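Local coordinates for protein hydrogenase maturation factor (Thermoanaerobacter tengcongensis, PDB 3VTH) that probably transfers the carbamoyl group of carbamoyl phosphate to the C-terminal cysteine of HypE, using ATP, during maturation of [NiFe]-hydrogenases, at residues K434-Y439 with G464-Q469; P477-Q482 with V743-I748. One frame throughout, in Å; residues are numbered along the deposited sequence.

Contact 1: K434-Y439 with G464-Q469; sequences KAFNYY and GYLSTQ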
loop_
_atom_site.group_PDB
_atom_site.type_symbol
_atom_site.label_atom_id
_atom_site.label_comp_id
_atom_site.label_asym_id
_atom_site.label_seq_id
_atom_site.Cartn_x
_atom_site.Cartn_y
_atom_site.Cartn_z
ATOM N N LYS A 434 12.618 -7.223 -15.440
ATOM C CA LYS A 434 11.660 -6.168 -15.774
ATOM C C LYS A 434 11.206 -5.437 -14.516
ATOM O O LYS A 434 11.082 -4.226 -14.516
ATOM C CB LYS A 434 10.454 -6.748 -16.507
ATOM C CG LYS A 434 10.668 -6.913 -17.985
ATOM C CD LYS A 434 9.653 -7.873 -18.541
ATOM C CE LYS A 434 10.271 -9.221 -18.856
ATOM N NZ LYS A 434 10.958 -9.151 -20.176
ATOM N N ALA A 435 10.981 -6.194 -13.448
ATOM C CA ALA A 435 10.645 -5.622 -12.155
ATOM C C ALA A 435 11.819 -4.787 -11.635
ATOM O O ALA A 435 11.627 -3.673 -11.138
ATOM C CB ALA A 435 10.292 -6.714 -11.180
ATOM N N PHE A 436 13.027 -5.321 -11.780
ATOM C CA PHE A 436 14.226 -4.629 -11.331
ATOM C C PHE A 436 14.479 -3.334 -12.090
ATOM O O PHE A 436 14.803 -2.314 -11.477
ATOM C CB PHE A 436 15.457 -5.540 -11.407
ATOM C CG PHE A 436 16.679 -4.956 -10.750
ATOM C CD1 PHE A 436 17.739 -4.491 -11.518
ATOM C CD2 PHE A 436 16.758 -4.860 -9.357
ATOM C CE1 PHE A 436 18.879 -3.942 -10.909
ATOM C CE2 PHE A 436 17.885 -4.310 -8.739
ATOM C CZ PHE A 436 18.946 -3.862 -9.510
ATOM N N ASN A 437 14.331 -3.367 -13.418
ATOM C CA ASN A 437 14.506 -2.152 -14.233
ATOM C C ASN A 437 13.560 -1.036 -13.803
ATOM O O ASN A 437 13.954 0.129 -13.720
ATOM C CB ASN A 437 14.314 -2.436 -15.729
ATOM C CG ASN A 437 15.434 -3.258 -16.322
ATOM O OD1 ASN A 437 15.301 -3.787 -17.429
ATOM N ND2 ASN A 437 16.548 -3.373 -15.600
ATOM N N TYR A 438 12.317 -1.416 -13.534
ATOM C CA TYR A 438 11.276 -0.519 -13.053
ATOM C C TYR A 438 11.581 0.039 -11.652
ATOM O O TYR A 438 11.476 1.253 -11.422
ATOM C CB TYR A 438 9.953 -1.263 -13.075
ATOM C CG TYR A 438 8.782 -0.573 -12.419
ATOM C CD1 TYR A 438 7.984 -1.264 -11.512
ATOM C CD2 TYR A 438 8.448 0.760 -12.713
ATOM C CE1 TYR A 438 6.882 -0.660 -10.904
ATOM C CE2 TYR A 438 7.349 1.385 -12.081
ATOM C CZ TYR A 438 6.572 0.667 -11.196
ATOM O OH TYR A 438 5.472 1.233 -10.579
ATOM N N TYR A 439 11.965 -0.843 -10.736
ATOM C CA TYR A 439 12.496 -0.434 -9.440
ATOM C C TYR A 439 13.593 0.624 -9.586
ATOM O O TYR A 439 13.518 1.675 -8.972
ATOM C CB TYR A 439 13.035 -1.674 -8.743
ATOM C CG TYR A 439 13.773 -1.501 -7.448
ATOM C CD1 TYR A 439 15.160 -1.578 -7.418
ATOM C CD2 TYR A 439 13.092 -1.358 -6.242
ATOM C CE1 TYR A 439 15.864 -1.497 -6.215
ATOM C CE2 TYR A 439 13.786 -1.268 -5.025
ATOM C CZ TYR A 439 15.185 -1.333 -5.030
ATOM O OH TYR A 439 15.915 -1.253 -3.854
ATOM N N GLY A 464 21.086 -12.345 -1.164
ATOM C CA GLY A 464 20.496 -12.743 -2.448
ATOM C C GLY A 464 19.421 -11.805 -3.024
ATOM O O GLY A 464 19.099 -11.900 -4.208
ATOM N N TYR A 465 18.885 -10.887 -2.221
ATOM C CA TYR A 465 17.871 -9.943 -2.730
ATOM C C TYR A 465 18.512 -9.060 -3.795
ATOM O O TYR A 465 19.620 -8.572 -3.610
ATOM C CB TYR A 465 17.342 -9.044 -1.615
ATOM C CG TYR A 465 16.490 -9.716 -0.555
ATOM C CD1 TYR A 465 16.100 -11.069 -0.653
ATOM C CD2 TYR A 465 16.044 -8.982 0.530
ATOM C CE1 TYR A 465 15.277 -11.662 0.358
ATOM C CE2 TYR A 465 15.257 -9.543 1.515
ATOM C CZ TYR A 465 14.883 -10.878 1.427
ATOM O OH TYR A 465 14.101 -11.350 2.451
ATOM N N LEU A 466 17.816 -8.847 -4.902
ATOM C CA LEU A 466 18.277 -7.854 -5.881
ATOM C C LEU A 466 18.411 -6.470 -5.256
ATOM O O LEU A 466 19.281 -5.692 -5.661
ATOM C CB LEU A 466 17.337 -7.775 -7.078
ATOM C CG LEU A 466 17.160 -9.028 -7.937
ATOM C CD1 LEU A 466 16.146 -8.691 -9.040
ATOM C CD2 LEU A 466 18.481 -9.463 -8.560
ATOM N N SER A 467 17.555 -6.168 -4.275
ATOM C CA SER A 467 17.640 -4.896 -3.556
ATOM C C SER A 467 18.980 -4.750 -2.810
ATOM O O SER A 467 19.596 -3.671 -2.812
ATOM C CB SER A 467 16.453 -4.716 -2.597
ATOM O OG SER A 467 16.386 -5.760 -1.635
ATOM N N THR A 468 19.422 -5.833 -2.182
ATOM C CA THR A 468 20.729 -5.868 -1.512
ATOM C C THR A 468 21.873 -5.678 -2.517
ATOM O O THR A 468 22.772 -4.864 -2.299
ATOM C CB THR A 468 20.918 -7.193 -0.732
ATOM O OG1 THR A 468 19.907 -7.282 0.274
ATOM C CG2 THR A 468 22.326 -7.261 -0.077
ATOM N N GLN A 469 21.814 -6.421 -3.624
ATOM C CA GLN A 469 22.792 -6.292 -4.713
ATOM C C GLN A 469 22.838 -4.859 -5.239
ATOM O O GLN A 469 23.908 -4.333 -5.536
ATOM C CB GLN A 469 22.503 -7.311 -5.832
ATOM C CG GLN A 469 22.664 -8.767 -5.320
ATOM C CD GLN A 469 21.818 -9.814 -6.059
ATOM O OE1 GLN A 469 21.357 -9.597 -7.177
ATOM N NE2 GLN A 469 21.639 -10.973 -5.429
#

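Contact 2: P477-Q482 with V743-I748; sequences PKIEVQ and VIANKI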
loop_
_atom_site.group_PDB
_atom_site.type_symbol
_atom_site.label_atom_id
_atom_site.label_comp_id
_atom_site.label_asym_id
_atom_site.label_seq_id
_atom_site.Cartn_x
_atom_site.Cartn_y
_atom_site.Cartn_z
ATOM N N PRO A 477 28.322 4.541 2.114
ATOM C CA PRO A 477 28.382 3.720 3.325
ATOM C C PRO A 477 27.075 2.924 3.451
ATOM O O PRO A 477 26.012 3.443 3.088
ATOM C CB PRO A 477 28.459 4.758 4.451
ATOM C CG PRO A 477 28.977 6.021 3.793
ATOM C CD PRO A 477 28.374 5.985 2.421
ATOM N N LYS A 478 27.166 1.693 3.950
ATOM C CA LYS A 478 26.020 0.780 4.036
ATOM C C LYS A 478 25.731 0.397 5.479
ATOM O O LYS A 478 26.662 0.216 6.282
ATOM C CB LYS A 478 26.290 -0.497 3.228
ATOM C CG LYS A 478 26.270 -0.279 1.726
ATOM C CD LYS A 478 27.362 -1.025 0.984
ATOM C CE LYS A 478 27.696 -0.244 -0.296
ATOM N NZ LYS A 478 28.979 -0.681 -0.908
ATOM N N ILE A 479 24.441 0.279 5.797
ATOM C CA ILE A 479 23.994 -0.300 7.056
ATOM C C ILE A 479 23.079 -1.502 6.755
ATOM O O ILE A 479 22.052 -1.348 6.091
ATOM C CB ILE A 479 23.310 0.750 7.977
ATOM C CG1 ILE A 479 24.326 1.843 8.386
ATOM C CG2 ILE A 479 22.747 0.073 9.233
ATOM C CD1 ILE A 479 23.716 3.044 9.121
ATOM N N GLU A 480 23.479 -2.690 7.216
ATOM C CA GLU A 480 22.662 -3.888 7.060
ATOM C C GLU A 480 21.673 -3.957 8.204
ATOM O O GLU A 480 22.021 -3.662 9.353
ATOM C CB GLU A 480 23.533 -5.165 6.982
ATOM C CG GLU A 480 24.370 -5.485 8.243
ATOM C CD GLU A 480 25.144 -6.813 8.144
ATOM O OE1 GLU A 480 25.679 -7.269 9.191
ATOM O OE2 GLU A 480 25.214 -7.393 7.031
ATOM N N VAL A 481 20.441 -4.348 7.888
ATOM C CA VAL A 481 19.341 -4.352 8.838
ATOM C C VAL A 481 18.689 -5.735 8.801
ATOM O O VAL A 481 18.300 -6.221 7.737
ATOM C CB VAL A 481 18.293 -3.259 8.487
ATOM C CG1 VAL A 481 17.080 -3.344 9.420
ATOM C CG2 VAL A 481 18.945 -1.852 8.518
ATOM N N GLN A 482 18.590 -6.382 9.958
ATOM C CA GLN A 482 17.960 -7.692 10.003
ATOM C C GLN A 482 16.466 -7.525 9.694
ATOM O O GLN A 482 15.840 -6.575 10.145
ATOM C CB GLN A 482 18.185 -8.371 11.350
ATOM C CG GLN A 482 17.947 -9.892 11.285
ATOM C CD GLN A 482 16.476 -10.270 11.379
ATOM O OE1 GLN A 482 15.704 -9.623 12.088
ATOM N NE2 GLN A 482 16.083 -11.331 10.672
ATOM N N VAL A 743 14.366 4.053 9.422
ATOM C CA VAL A 743 14.454 4.644 10.767
ATOM C C VAL A 743 15.513 3.968 11.628
ATOM O O VAL A 743 16.076 4.590 12.512
ATOM C CB VAL A 743 13.095 4.738 11.510
ATOM C CG1 VAL A 743 12.151 5.667 10.738
ATOM C CG2 VAL A 743 12.470 3.334 11.731
ATOM N N ILE A 744 15.791 2.694 11.364
ATOM C CA ILE A 744 16.879 2.035 12.075
ATOM C C ILE A 744 18.219 2.654 11.689
ATOM O O ILE A 744 19.054 2.977 12.548
ATOM C CB ILE A 744 16.895 0.514 11.819
ATOM C CG1 ILE A 744 15.748 -0.144 12.578
ATOM C CG2 ILE A 744 18.254 -0.096 12.273
ATOM C CD1 ILE A 744 15.408 -1.542 12.065
ATOM N N ALA A 745 18.434 2.817 10.392
ATOM C CA ALA A 745 19.711 3.351 9.939
ATOM C C ALA A 745 19.872 4.797 10.422
ATOM O O ALA A 745 20.967 5.207 10.831
ATOM C CB ALA A 745 19.839 3.243 8.409
ATOM N N ASN A 746 18.770 5.551 10.408
ATOM C CA ASN A 746 18.767 6.921 10.903
ATOM C C ASN A 746 19.157 6.999 12.372
ATOM O O ASN A 746 19.949 7.859 12.756
ATOM C CB ASN A 746 17.414 7.603 10.672
ATOM C CG ASN A 746 17.420 9.052 11.119
ATOM O OD1 ASN A 746 18.075 9.903 10.507
ATOM N ND2 ASN A 746 16.726 9.331 12.217
ATOM N N LYS A 747 18.645 6.068 13.176
ATOM C CA LYS A 747 18.965 6.048 14.600
ATOM C C LYS A 747 20.443 5.755 14.821
ATOM O O LYS A 747 21.096 6.410 15.630
ATOM C CB LYS A 747 18.088 5.044 15.356
ATOM C CG LYS A 747 18.361 5.007 16.872
ATOM C CD LYS A 747 17.746 6.220 17.590
ATOM C CE LYS A 747 17.934 6.097 19.104
ATOM N NZ LYS A 747 17.061 7.064 19.825
ATOM N N ILE A 748 20.970 4.793 14.065
ATOM C CA ILE A 748 22.403 4.489 14.095
ATOM C C ILE A 748 23.265 5.724 13.716
ATOM O O ILE A 748 24.235 6.026 14.397
ATOM C CB ILE A 748 22.723 3.229 13.239
ATOM C CG1 ILE A 748 22.149 1.991 13.944
ATOM C CG2 ILE A 748 24.241 3.099 13.021
ATOM C CD1 ILE A 748 22.092 0.683 13.113
#

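Contact 1: K434-Y439 with G464-Q469
F436 and L466 meet between two helices, the aromatic ring coming obliquely across the leucine side chain. The phenylalanine swings its ring away from its own backbone N (chi1 -171°, CG anti to that atom), and this sends it towards the first turn of helix 466-473. Starting at the root of the ring, F436 CB lies 4.0 Å from L466 CD1, and CG is only slightly farther from the same methyl. The next atom out, F436 CD2, is 3.7 Å from L466 CB, with L466 CD1 also beside it, so this part of the ring rests against two carbons of the leucine. Beyond it, F436 CE2 still lies beside L466 CB and also approaches the backbone, standing obliquely 3.7 Å from L466 O. A broad apolar ring suits this partly exposed site because it can span the leucine from CB to CD1. Replacing F436 by alanine removes the whole ring, which would probably leave L466 CB and CD1 without their aromatic partner and open a gap between the two helices. Helices 433-449 and 466-473 precede and follow strand 456-460 in the RNase H-like, actin-type fold of the Kae1-like domain, the second helix forming the beta-alpha-beta connection to strand 478-481. One turn after F436, the buried Y439 reaches the same helix with its polar end. A tyrosine has the length to carry its hydroxyl to the loop that follows strand 402-404, where it is hydrogen-bonded to V405 O. Serine suits the facing position because it is small enough to sit close against that loop, with S467 OG bonding to the backbone oxygens of G406 and G407. Between the two residues, Y439 OH lies 3.7 Å from S467 CB.

Contact 2: P477-Q482 with V743-I748
The axes of strand 478-481 and of the helix segment 743-748 approach to 9.1 Å, their directions differing by 126°, with I479 lying nearest to A745 and V481 nearest to I744. Because side chains alternate along a strand, I479 and V481 both point to the helix, which answers with I744, A745 and I748; both strand residues are beta-branched, a shape well suited to extended backbone. The small A745 lets the strand residue come up close: I479 CD1 lies 3.9 Å from A745 CB and equally near A745 O. The same methyl touches I748 CG2, and I479 CG2 lies 4.0 Å from I748 CD1, the two isoleucines sliding past each other in opposite directions. With CG1 beside the backbone N (chi1 -64°), the longer branch of I479, ending in CD1, reaches both A745 and I748, while CG2 meets only I748 across this contact. Strand 478-481 is the outermost strand of its RNase H-like sheet, hydrogen-bonded to strand 456-460, and helix 737-749, from the end of the chain, packs on one face; A745 also touches A458 and I402. Towards H483, one of the iron ligands, V481 CG1 meets I744 CD1 at 3.6 Å, and helix 483-494 closes in on the pair through A486 and A489.

In the fold
Both contacts lie around the same sheet of the Kae1-like domain, on its two faces: helices 433-449 and 466-473 pack on one, helix 737-749 on the other, and helix 466-473 leads directly into strand 478-481. Their centres lie about 19 Å apart and they do not touch. Contact 1 joins two helices close in sequence and is only partly buried, its apolar pair sitting beside hydroxyls that bond to the backbone of a nearby loop. Contact 2 brings together segments some 260 residues apart, is buried, and is made almost wholly of aliphatic side chains. The side chain of iron-binding H483 is about 9 Å from that of S467 and about 7 Å from that of V481.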